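Local coordinates for protein YrbA (PDB 5NFM) that binds divalent metal cations such as copper through two conserved histidines and belongs to the BolA-like family, at residues P15-T20 with A33-E38. Residues are numbered along the deposited sequence; the frame is centred on the assembly and turned at random.
Sequences PGARVT and AEVVAE
Arg18 and Val36 are partners in an antiparallel hydrogen-bonded pair, their side chains lying side by side on one face of the sheet, and they illustrate how a long polar side chain can shelter an apolar neighbour on a sheet surface. Their backbones exchange two nearly straight bonds, Arg18 N to Val36 O and Val36 N to Arg18 O, each 2.9 Å. The arginine bends at its third torsion (chi3 -51°), which swings the guanidinium over the valine: NH2 lies 3.8 Å from Val36 CG1, and one face of the guanidinium lies over Val36, whose CB sits toward the rim of the flat group. Two residues along, Thr20 and Glu34 repeat the reciprocal pairing, with CB of Thr20 4.2 Å from CB of Glu34. Thr20 OG1 sits beside its own backbone N (chi1 -55°), a position from which it holds a water at 2.8 Å; that water also donates to Glu34 O, which already accepts Thr20 N. Between these pairs, Val19 and Val35 form a non-hydrogen-bonded pair with side chains on the other face, where both touch Ile10 of helix 5-13. Ala17 CB extends this apolar surface, lying 3.9 Å from Val35 CG1. On its other edge strand 31-36 makes backbone hydrogen bonds to strand 67-72, Val35 pairing with Gln70 and Ser72. Strands 18-23 and 31-36 thus form a beta hairpin within the mixed sheet of a BolA-like alpha/beta fold, one face backed by helix 5-13 and the other carrying the Arg18-Val36 pair.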
# COMPACT_ATOMS: atom_id res chain seq x y z
N PRO A 15 -3.71 -6.97 -8.41
CA PRO A 15 -3.71 -6.63 -9.84
C PRO A 15 -4.78 -5.59 -10.15
O PRO A 15 -5.92 -5.70 -9.73
CB PRO A 15 -4.01 -7.97 -10.51
CG PRO A 15 -3.55 -9.00 -9.54
CD PRO A 15 -3.83 -8.42 -8.18
N GLY A 16 -4.39 -4.58 -10.93
CA GLY A 16 -5.30 -3.51 -11.30
C GLY A 16 -5.28 -2.31 -10.38
O GLY A 16 -5.93 -1.30 -10.69
N ALA A 17 -4.56 -2.38 -9.26
CA ALA A 17 -4.56 -1.27 -8.31
C ALA A 17 -3.87 -0.05 -8.90
O ALA A 17 -2.90 -0.15 -9.65
CB ALA A 17 -3.83 -1.68 -7.03
N ARG A 18 -4.37 1.12 -8.51
CA ARG A 18 -3.70 2.39 -8.72
C ARG A 18 -3.02 2.77 -7.41
O ARG A 18 -3.67 2.77 -6.35
CB ARG A 18 -4.68 3.49 -9.11
CG ARG A 18 -5.44 3.23 -10.40
CD ARG A 18 -5.87 4.53 -11.06
NE ARG A 18 -6.55 5.42 -10.13
CZ ARG A 18 -7.86 5.44 -9.92
NH1 ARG A 18 -8.66 4.61 -10.59
NH2 ARG A 18 -8.37 6.29 -9.04
N VAL A 19 -1.74 3.10 -7.47
CA VAL A 19 -0.93 3.32 -6.27
C VAL A 19 -0.24 4.67 -6.36
O VAL A 19 0.35 5.00 -7.39
CB VAL A 19 0.10 2.19 -6.10
CG1 VAL A 19 0.96 2.42 -4.88
CG2 VAL A 19 -0.60 0.85 -6.04
N THR A 20 -0.29 5.42 -5.26
CA THR A 20 0.43 6.68 -5.10
C THR A 20 1.26 6.58 -3.83
O THR A 20 0.68 6.44 -2.74
CB THR A 20 -0.56 7.85 -5.00
OG1 THR A 20 -1.45 7.85 -6.13
CG2 THR A 20 0.16 9.19 -4.90
N ALA A 33 0.92 5.53 1.50
CA ALA A 33 0.46 4.94 0.25
C ALA A 33 -1.04 5.11 0.12
O ALA A 33 -1.79 4.83 1.06
CB ALA A 33 0.79 3.44 0.19
N GLU A 34 -1.47 5.56 -1.06
CA GLU A 34 -2.87 5.48 -1.46
C GLU A 34 -3.01 4.35 -2.46
O GLU A 34 -2.24 4.27 -3.42
CB GLU A 34 -3.37 6.78 -2.08
CG GLU A 34 -4.83 6.68 -2.45
CD GLU A 34 -5.41 7.97 -2.95
OE1 GLU A 34 -4.65 8.95 -3.14
OE2 GLU A 34 -6.64 8.01 -3.14
N VAL A 35 -3.96 3.45 -2.21
CA VAL A 35 -4.19 2.30 -3.07
C VAL A 35 -5.67 2.27 -3.41
O VAL A 35 -6.53 2.19 -2.51
CB VAL A 35 -3.76 0.98 -2.40
CG1 VAL A 35 -3.88 -0.17 -3.39
CG2 VAL A 35 -2.34 1.09 -1.85
N VAL A 36 -5.98 2.31 -4.71
CA VAL A 36 -7.34 2.31 -5.21
C VAL A 36 -7.51 1.04 -6.04
O VAL A 36 -6.77 0.82 -7.00
CB VAL A 36 -7.63 3.55 -6.07
CG1 VAL A 36 -9.08 3.54 -6.54
CG2 VAL A 36 -7.33 4.82 -5.29
N ALA A 37 -8.47 0.19 -5.67
CA ALA A 37 -8.60 -1.11 -6.31
C ALA A 37 -10.06 -1.56 -6.27
O ALA A 37 -10.73 -1.42 -5.24
CB ALA A 37 -7.73 -2.16 -5.62
N GLU A 38 -10.53 -2.14 -7.37
CA GLU A 38 -11.91 -2.63 -7.41
C GLU A 38 -12.17 -3.69 -6.34
O GLU A 38 -13.27 -3.75 -5.78
CB GLU A 38 -12.24 -3.16 -8.80
CG GLU A 38 -13.70 -3.55 -8.96
CD GLU A 38 -14.66 -2.39 -8.74
OE1 GLU A 38 -14.33 -1.26 -9.15
OE2 GLU A 38 -15.75 -2.62 -8.15
O HOH W 1 -8.96 -2.35 -9.71
O HOH W 2 -3.55 5.95 -5.92